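Local coordinates for protein putative cathepsin d (Ixodes ricinus, PDB 5N7Q) that probably cleaves proteins as an aspartic endopeptidase of the pepsin-like A1 family and binds the inhibitor pepstatin A, at residues Ser46-Thr51 with Tyr60-Ser65; Ala128-Ala133 with Phe326-Asp331; Asn244-Gly249 with Ser266-Thr271. One frame throughout, in Å; residues are numbered along the deposited sequence.

Contact 1. Residues Ser46-Thr51 with Tyr60-Ser65; sequences SSKCTT and YDSSKS
Y60 opens its segment by offering its carbonyl to the first: Y60 O accepts from S47 N at 2.8 Å. With the backbone bond of Y60 to P45, this forms a single bridge at S46 and Y60, CA atoms 5.0 Å apart. The ring of Y60 turns from the contact towards strands 29-36 and 103-112, and its hydroxyl is bonded to D91. At D61 the S47 hydroxyl lies alongside the backbone, S47 OG 3.3 Å from D61 CA; the chi1 of S47 (59°) tucks OG between its own N and carbonyl carbon and so keeps it over the opposite chain. D61 OD1 is also approached by K48 NZ in a long salt bridge of 4.0 Å. S62 then meets K48, whose chain bends at chi2 (56°) before running out extended, so that K48 NZ donates to S62 OG at 3.2 Å. A water gathers the centre: it accepts from K48 NZ and S62 N and donates to Y60 O. S63 N donates back to D61 OD1, an Asx turn, and S63 OG is a second donor to D61 OD1, at 2.7 Å and on the same face of the carboxylate. On the facing segment, S46 OG accepts from K48 N, an ST turn, and is also hydrogen-bonded to E107. The S46-Y60 bridge closes the base of a loop that holds the type I turn S46-C49, helix 52-55 and the C49-C54 disulfide.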
loop_
_atom_site.group_PDB
_atom_site.type_symbol
_atom_site.label_atom_id
_atom_site.label_comp_id
_atom_site.label_asym_id
_atom_site.label_seq_id
_atom_site.Cartn_x
_atom_site.Cartn_y
_atom_site.Cartn_z
ATOM N N SER A 46 -20.266 -8.332 -0.731
ATOM C CA SER A 46 -21.718 -8.072 -0.652
ATOM C C SER A 46 -22.470 -9.171 0.108
ATOM O O SER A 46 -22.160 -10.338 -0.058
ATOM C CB SER A 46 -22.277 -8.050 -2.061
ATOM O OG SER A 46 -23.616 -7.646 -2.066
ATOM N N SER A 47 -23.520 -8.817 0.838
ATOM C CA SER A 47 -24.460 -9.817 1.363
ATOM C C SER A 47 -25.200 -10.561 0.242
ATOM O O SER A 47 -25.764 -11.615 0.496
ATOM C CB SER A 47 -25.490 -9.186 2.268
ATOM O OG SER A 47 -26.245 -8.195 1.613
ATOM N N LYS A 48 -25.199 -10.012 -0.971
ATOM C CA LYS A 48 -25.788 -10.698 -2.143
ATOM C C LYS A 48 -24.883 -11.834 -2.662
ATOM O O LYS A 48 -25.257 -12.547 -3.588
ATOM C CB LYS A 48 -26.021 -9.706 -3.277
ATOM C CG LYS A 48 -27.231 -8.794 -3.153
ATOM C CD LYS A 48 -27.283 -7.984 -1.891
ATOM C CE LYS A 48 -28.517 -7.086 -1.836
ATOM N NZ LYS A 48 -28.584 -6.512 -0.470
ATOM N N CYS A 49 -23.697 -11.985 -2.072
ATOM C CA CYS A 49 -22.691 -12.978 -2.481
ATOM C C CYS A 49 -22.679 -14.093 -1.444
ATOM O O CYS A 49 -22.598 -13.817 -0.256
ATOM C CB CYS A 49 -21.327 -12.271 -2.556
ATOM S SG CYS A 49 -19.923 -13.350 -2.845
ATOM N N THR A 50 -22.757 -15.344 -1.894
ATOM C CA THR A 50 -22.772 -16.515 -0.993
ATOM C C THR A 50 -21.664 -17.518 -1.336
ATOM O O THR A 50 -21.770 -18.697 -1.001
ATOM C CB THR A 50 -24.143 -17.222 -1.054
ATOM O OG1 THR A 50 -24.391 -17.640 -2.411
ATOM C CG2 THR A 50 -25.246 -16.275 -0.569
ATOM N N THR A 51 -20.598 -17.054 -1.990
ATOM C CA THR A 51 -19.426 -17.881 -2.260
ATOM C C THR A 51 -18.700 -18.203 -0.950
ATOM O O THR A 51 -18.915 -17.546 0.082
ATOM C CB THR A 51 -18.421 -17.170 -3.181
ATOM O OG1 THR A 51 -17.940 -15.976 -2.539
ATOM C CG2 THR A 51 -19.021 -16.807 -4.539
ATOM N N TYR A 60 -21.388 -6.600 3.512
ATOM C CA TYR A 60 -22.216 -5.389 3.589
ATOM C C TYR A 60 -23.635 -5.747 3.170
ATOM O O TYR A 60 -23.820 -6.284 2.065
ATOM C CB TYR A 60 -21.656 -4.341 2.660
ATOM C CG TYR A 60 -22.579 -3.140 2.511
ATOM C CD1 TYR A 60 -22.841 -2.308 3.570
ATOM C CD2 TYR A 60 -23.202 -2.860 1.307
ATOM C CE1 TYR A 60 -23.698 -1.219 3.446
ATOM C CE2 TYR A 60 -24.014 -1.759 1.151
ATOM C CZ TYR A 60 -24.278 -0.938 2.218
ATOM O OH TYR A 60 -25.122 0.146 2.055
ATOM N N ASP A 61 -24.610 -5.442 4.049
ATOM C CA ASP A 61 -26.027 -5.678 3.748
ATOM C C ASP A 61 -26.747 -4.325 3.654
ATOM O O ASP A 61 -27.117 -3.740 4.639
ATOM C CB ASP A 61 -26.674 -6.558 4.803
ATOM C CG ASP A 61 -28.085 -6.967 4.423
ATOM O OD1 ASP A 61 -28.667 -6.366 3.498
ATOM O OD2 ASP A 61 -28.627 -7.896 5.065
ATOM N N SER A 62 -26.935 -3.852 2.434
ATOM C CA SER A 62 -27.626 -2.587 2.196
ATOM C C SER A 62 -29.011 -2.509 2.833
ATOM O O SER A 62 -29.446 -1.432 3.224
ATOM C CB SER A 62 -27.741 -2.361 0.690
ATOM O OG SER A 62 -28.462 -3.407 0.072
ATOM N N SER A 63 -29.679 -3.659 2.922
ATOM C CA SER A 63 -31.059 -3.684 3.378
ATOM C C SER A 63 -31.212 -3.395 4.855
ATOM O O SER A 63 -32.322 -3.125 5.300
ATOM C CB SER A 63 -31.715 -5.038 3.039
ATOM O OG SER A 63 -31.328 -6.073 3.938
ATOM N N LYS A 64 -30.111 -3.412 5.602
ATOM C CA LYS A 64 -30.102 -3.127 7.036
ATOM C C LYS A 64 -29.599 -1.722 7.323
ATOM O O LYS A 64 -29.490 -1.347 8.476
ATOM C CB LYS A 64 -29.213 -4.143 7.761
ATOM C CG LYS A 64 -29.556 -5.604 7.501
ATOM C CD LYS A 64 -30.975 -5.957 7.909
ATOM C CE LYS A 64 -31.215 -7.464 7.771
ATOM N NZ LYS A 64 -32.630 -7.832 8.065
ATOM N N SER A 65 -29.261 -0.961 6.279
ATOM C CA SER A 65 -28.770 0.399 6.435
ATOM C C SER A 65 -29.783 1.449 5.973
ATOM O O SER A 65 -30.144 1.494 4.804
ATOM C CB SER A 65 -27.458 0.596 5.653
ATOM O OG SER A 65 -27.057 1.945 5.774
HETATM O O HOH W 1 -25.993 -5.471 0.254
#

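Contact 2. Residues Ala128-Ala133 with Phe326-Asp331; sequences AYPSIA and FDRDQD
The backbones of A128-A133 and F326-D331 stay well apart, with CA atoms of Y129 and R328 8.9 Å from each other, and side chains fill the interval. The first segment leaves strand 123-126 and coils into a 3-10 turn at P130-I132; the second is the end of strand 322-327 and the turn after it. In that turn D327 OD1 takes Q330 N at 2.9 Å, an Asx motif.

Y129 carries the contact. The phenol and the arginine chain of R328 run antiparallel alongside each other, the ring and guanidinium planes 41° apart, and Y129 CD1 lies over one guanidinium face near its rim. The closest approach of the pair is Y129 CE1 to R328 NE, 3.4 Å. R328 reaches this place because its chain folds at chi2 and chi3 (-74° and -61°), which also sets P130 CD 3.7 Å from R328 NH2. Beyond the ring, Y129 OH donates to D331 OD1 at 2.7 Å. Y129 OH comes from above the carboxylate plane, whereas D331 OD1 lies at the edge of the phenol, in the ring plane. The hydrogen bond holds the phenol's end while R328 lies along the ring.

The two charges have outside partners as well: D331 pairs with K194, and R328 with D142 of helix 140-146. That helix also packs F141 and M145 against R328, W197 meets the Y129 ring, and strand 155-160 runs antiparallel beside 322-327.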
loop_
_atom_site.group_PDB
_atom_site.type_symbol
_atom_site.label_atom_id
_atom_site.label_comp_id
_atom_site.label_asym_id
_atom_site.label_seq_id
_atom_site.Cartn_x
_atom_site.Cartn_y
_atom_site.Cartn_z
ATOM N N ALA A 128 -5.348 6.488 -3.633
ATOM C CA ALA A 128 -4.714 7.103 -4.807
ATOM C C ALA A 128 -5.568 8.253 -5.316
ATOM O O ALA A 128 -6.617 8.573 -4.754
ATOM C CB ALA A 128 -4.478 6.067 -5.889
ATOM N N TYR A 129 -5.092 8.918 -6.353
ATOM C CA TYR A 129 -5.811 10.044 -6.934
ATOM C C TYR A 129 -7.101 9.586 -7.609
ATOM O O TYR A 129 -7.186 8.480 -8.126
ATOM C CB TYR A 129 -4.941 10.758 -7.956
ATOM C CG TYR A 129 -3.886 11.678 -7.335
ATOM C CD1 TYR A 129 -4.187 13.024 -7.070
ATOM C CD2 TYR A 129 -2.607 11.216 -7.051
ATOM C CE1 TYR A 129 -3.216 13.876 -6.505
ATOM C CE2 TYR A 129 -1.645 12.047 -6.502
ATOM C CZ TYR A 129 -1.957 13.387 -6.265
ATOM O OH TYR A 129 -0.969 14.226 -5.725
ATOM N N PRO A 130 -8.091 10.475 -7.679
ATOM C CA PRO A 130 -9.375 10.056 -8.241
ATOM C C PRO A 130 -9.338 9.828 -9.743
ATOM O O PRO A 130 -10.254 9.190 -10.278
ATOM C CB PRO A 130 -10.299 11.239 -7.913
ATOM C CG PRO A 130 -9.349 12.426 -7.735
ATOM C CD PRO A 130 -8.163 11.819 -7.079
ATOM N N SER A 131 -8.328 10.363 -10.430
ATOM C CA SER A 131 -8.166 10.131 -11.853
ATOM C C SER A 131 -8.160 8.637 -12.209
ATOM O O SER A 131 -8.580 8.286 -13.311
ATOM C CB SER A 131 -6.882 10.777 -12.332
ATOM O OG SER A 131 -5.767 10.192 -11.644
ATOM N N ILE A 132 -7.721 7.762 -11.305
ATOM C CA ILE A 132 -7.666 6.314 -11.609
ATOM C C ILE A 132 -8.787 5.497 -10.953
ATOM O O ILE A 132 -8.769 4.283 -11.040
ATOM C CB ILE A 132 -6.278 5.697 -11.306
ATOM C CG1 ILE A 132 -5.965 5.736 -9.817
ATOM C CG2 ILE A 132 -5.209 6.442 -12.092
ATOM C CD1 ILE A 132 -4.784 4.880 -9.412
ATOM N N ALA A 133 -9.758 6.165 -10.339
ATOM C CA ALA A 133 -10.903 5.449 -9.754
ATOM C C ALA A 133 -11.752 4.797 -10.849
ATOM O O ALA A 133 -12.230 5.476 -11.766
ATOM C CB ALA A 133 -11.755 6.386 -8.936
ATOM N N PHE A 326 1.502 11.937 2.421
ATOM C CA PHE A 326 0.812 12.017 1.137
ATOM C C PHE A 326 0.006 13.331 1.171
ATOM O O PHE A 326 -0.997 13.432 1.874
ATOM C CB PHE A 326 -0.098 10.811 0.964
ATOM C CG PHE A 326 0.623 9.501 0.901
ATOM C CD1 PHE A 326 0.973 8.820 2.081
ATOM C CD2 PHE A 326 0.913 8.935 -0.321
ATOM C CE1 PHE A 326 1.650 7.602 2.002
ATOM C CE2 PHE A 326 1.586 7.721 -0.397
ATOM C CZ PHE A 326 1.931 7.050 0.771
ATOM N N ASP A 327 0.467 14.328 0.420
ATOM C CA ASP A 327 -0.028 15.709 0.530
ATOM C C ASP A 327 -0.813 16.100 -0.714
ATOM O O ASP A 327 -0.226 16.310 -1.782
ATOM C CB ASP A 327 1.194 16.615 0.771
ATOM C CG ASP A 327 0.873 18.095 0.900
ATOM O OD1 ASP A 327 -0.211 18.525 0.463
ATOM O OD2 ASP A 327 1.771 18.800 1.460
ATOM N N ARG A 328 -2.130 16.230 -0.553
ATOM C CA ARG A 328 -3.013 16.604 -1.656
ATOM C C ARG A 328 -3.130 18.111 -1.785
ATOM O O ARG A 328 -3.576 18.591 -2.828
ATOM C CB ARG A 328 -4.433 15.998 -1.504
ATOM C CG ARG A 328 -4.446 14.493 -1.739
ATOM C CD ARG A 328 -4.289 14.115 -3.218
ATOM N NE ARG A 328 -5.400 14.662 -4.001
ATOM C CZ ARG A 328 -6.578 14.067 -4.175
ATOM N NH1 ARG A 328 -6.820 12.883 -3.629
ATOM N NH2 ARG A 328 -7.551 14.684 -4.848
ATOM N N ASP A 329 -2.714 18.891 -0.786
ATOM C CA ASP A 329 -2.738 20.368 -0.940
ATOM C C ASP A 329 -1.676 20.835 -1.930
ATOM O O ASP A 329 -1.888 21.762 -2.711
ATOM C CB ASP A 329 -2.512 21.043 0.407
ATOM C CG ASP A 329 -3.762 21.012 1.270
ATOM O OD1 ASP A 329 -4.865 21.215 0.699
ATOM O OD2 ASP A 329 -3.619 20.801 2.493
ATOM N N GLN A 330 -0.526 20.171 -1.910
ATOM C CA GLN A 330 0.599 20.567 -2.764
ATOM C C GLN A 330 1.028 19.495 -3.774
ATOM O O GLN A 330 1.963 19.730 -4.537
ATOM C CB GLN A 330 1.802 20.974 -1.929
ATOM C CG GLN A 330 1.511 22.130 -0.993
ATOM C CD GLN A 330 2.766 22.752 -0.447
ATOM O OE1 GLN A 330 3.655 23.154 -1.208
ATOM N NE2 GLN A 330 2.847 22.862 0.864
ATOM N N ASP A 331 0.311 18.371 -3.831
ATOM C CA ASP A 331 0.631 17.256 -4.727
ATOM C C ASP A 331 2.114 16.853 -4.595
ATOM O O ASP A 331 2.913 16.984 -5.517
ATOM C CB ASP A 331 0.285 17.620 -6.187
ATOM C CG ASP A 331 -1.224 17.595 -6.452
ATOM O OD1 ASP A 331 -1.943 16.758 -5.854
ATOM O OD2 ASP A 331 -1.732 18.432 -7.242
#

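Contact 3. Residues Asn244-Gly249 with Ser266-Thr271; sequences NQYLGG and SLPNVT
L247, on the last turn of helix 237-247, packs its side chain against P268 and L267, so that the C-terminal end of a helix meets the loop that leads into strand 270-274, in the second half of a pepsin-like aspartic protease. Between side chains the contact is apolar. L247 CD2 rests on the proline ring, 3.6 Å from P268 CG, and the same methyl reaches V270 CG2 at 4.3 Å. One branch therefore touches both the proline and V270 in strand 270-274. The chi1 of L247 (-60°) sets CG beside the backbone N; with chi2 at 176° CD1 is anti to CA and turned from the proline, and CD2 is the methyl on the contact side. Y246 adds a flank: its CE2 comes within 4.2 Å of P268 CG, the ring and proline passing at a slant.

In the next shell, the phenol of Y246 is held by polar bonds, its OH bonded to A213 O and to S208 N, which probably fixes the ring's position. Y286 of helix 283-286 packs on L247, L267 and V270, and its hydroxyl is bonded to P268 O. S206 of strand 198-206, which pairs with 270-274, touches Y246, L247, P268 and V270. The helix itself ends in a Schellman motif, with G248 at positive phi; G249 N donates to N244 O at 2.8 Å and G248 N to Q245 O. At this turn L247 O lies 3.1 Å from L267 CD2.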
loop_
_atom_site.group_PDB
_atom_site.type_symbol
_atom_site.label_atom_id
_atom_site.label_comp_id
_atom_site.label_asym_id
_atom_site.label_seq_id
_atom_site.Cartn_x
_atom_site.Cartn_y
_atom_site.Cartn_z
ATOM N N ASN A 244 19.311 -8.336 -7.799
ATOM C CA ASN A 244 19.336 -9.644 -7.150
ATOM C C ASN A 244 20.589 -10.462 -7.436
ATOM O O ASN A 244 21.094 -11.094 -6.522
ATOM C CB ASN A 244 18.051 -10.424 -7.435
ATOM C CG ASN A 244 16.926 -9.983 -6.532
ATOM O OD1 ASN A 244 16.946 -10.306 -5.334
ATOM N ND2 ASN A 244 16.002 -9.192 -7.051
ATOM N N GLN A 245 21.118 -10.383 -8.651
ATOM C CA GLN A 245 22.408 -11.026 -8.947
ATOM C C GLN A 245 23.521 -10.504 -8.042
ATOM O O GLN A 245 24.301 -11.306 -7.490
ATOM C CB GLN A 245 22.781 -10.799 -10.406
ATOM C CG GLN A 245 23.934 -11.717 -10.815
ATOM C CD GLN A 245 24.228 -11.605 -12.282
ATOM O OE1 GLN A 245 23.304 -11.511 -13.104
ATOM N NE2 GLN A 245 25.506 -11.611 -12.633
ATOM N N TYR A 246 23.580 -9.183 -7.856
ATOM C CA TYR A 246 24.580 -8.580 -6.969
ATOM C C TYR A 246 24.406 -9.062 -5.529
ATOM O O TYR A 246 25.382 -9.242 -4.806
ATOM C CB TYR A 246 24.437 -7.057 -7.029
ATOM C CG TYR A 246 25.536 -6.265 -6.363
ATOM C CD1 TYR A 246 26.778 -6.120 -6.981
ATOM C CD2 TYR A 246 25.328 -5.584 -5.166
ATOM C CE1 TYR A 246 27.778 -5.364 -6.408
ATOM C CE2 TYR A 246 26.333 -4.835 -4.575
ATOM C CZ TYR A 246 27.569 -4.687 -5.222
ATOM O OH TYR A 246 28.579 -3.927 -4.649
ATOM N N LEU A 247 23.146 -9.232 -5.100
ATOM C CA LEU A 247 22.851 -9.657 -3.719
ATOM C C LEU A 247 22.953 -11.151 -3.474
ATOM O O LEU A 247 22.904 -11.596 -2.311
ATOM C CB LEU A 247 21.464 -9.171 -3.312
ATOM C CG LEU A 247 21.219 -7.658 -3.340
ATOM C CD1 LEU A 247 19.767 -7.381 -2.996
ATOM C CD2 LEU A 247 22.126 -6.884 -2.402
ATOM N N GLY A 248 23.055 -11.936 -4.538
ATOM C CA GLY A 248 23.054 -13.407 -4.415
ATOM C C GLY A 248 21.656 -14.012 -4.360
ATOM O O GLY A 248 21.468 -15.131 -3.880
ATOM N N GLY A 249 20.653 -13.266 -4.830
ATOM C CA GLY A 249 19.299 -13.783 -4.971
ATOM C C GLY A 249 19.128 -14.657 -6.189
ATOM O O GLY A 249 19.630 -14.322 -7.272
ATOM N N SER A 266 25.906 -10.792 5.612
ATOM C CA SER A 266 26.879 -10.267 4.670
ATOM C C SER A 266 26.263 -9.389 3.569
ATOM O O SER A 266 26.987 -8.855 2.751
ATOM C CB SER A 266 27.674 -11.412 4.044
ATOM O OG SER A 266 28.476 -12.042 5.051
ATOM N N LEU A 267 24.931 -9.267 3.532
ATOM C CA LEU A 267 24.257 -8.514 2.467
ATOM C C LEU A 267 24.456 -7.007 2.616
ATOM O O LEU A 267 24.419 -6.482 3.705
ATOM C CB LEU A 267 22.770 -8.820 2.459
ATOM C CG LEU A 267 22.314 -10.202 2.038
ATOM C CD1 LEU A 267 20.871 -10.409 2.468
ATOM C CD2 LEU A 267 22.435 -10.404 0.550
ATOM N N PRO A 268 24.728 -6.314 1.520
ATOM C CA PRO A 268 24.892 -4.863 1.567
ATOM C C PRO A 268 23.591 -4.070 1.633
ATOM O O PRO A 268 22.524 -4.556 1.244
ATOM C CB PRO A 268 25.612 -4.575 0.243
ATOM C CG PRO A 268 25.050 -5.592 -0.675
ATOM C CD PRO A 268 24.845 -6.835 0.144
ATOM N N ASN A 269 23.687 -2.840 2.113
ATOM C CA ASN A 269 22.557 -1.915 2.041
ATOM C C ASN A 269 22.205 -1.634 0.574
ATOM O O ASN A 269 23.070 -1.723 -0.321
ATOM C CB ASN A 269 22.860 -0.607 2.790
ATOM C CG ASN A 269 23.039 -0.805 4.300
ATOM O OD1 ASN A 269 22.786 -1.865 4.843
ATOM N ND2 ASN A 269 23.527 0.238 4.983
ATOM N N VAL A 270 20.940 -1.287 0.334
ATOM C CA VAL A 270 20.459 -0.790 -0.958
ATOM C C VAL A 270 19.872 0.598 -0.731
ATOM O O VAL A 270 19.111 0.802 0.202
ATOM C CB VAL A 270 19.424 -1.737 -1.576
ATOM C CG1 VAL A 270 18.830 -1.202 -2.860
ATOM C CG2 VAL A 270 20.044 -3.108 -1.858
ATOM N N THR A 271 20.243 1.554 -1.578
ATOM C CA THR A 271 19.934 2.970 -1.336
ATOM C C THR A 271 19.180 3.589 -2.499
ATOM O O THR A 271 19.597 3.453 -3.659
ATOM C CB THR A 271 21.230 3.735 -1.085
ATOM O OG1 THR A 271 21.924 3.146 0.016
ATOM C CG2 THR A 271 20.962 5.226 -0.800
#

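Overall arrangement
The three contacts are spread across the bilobal fold of a pepsin-like protease. Contact 1 closes before contact 2 opens, and contact 3 is nested in the loop that contact 2 closes. Between centres, contacts 1 and 3 are about 48 Å apart, on opposite sides of the chain's centre, and contact 2 is 30 Å from contact 1 and 34 Å from contact 3. Contact 2 uses strand 322-327, beside 155-160 and 332-337; contact 3 uses helix 237-247 and strand 270-274, in the other set of strands. Contacts 1 and 3 are local closures away from the predicted catalytic D36 and D227; contact 2 joins distant sequence, its A128 side chain about 7 Å from that of D36.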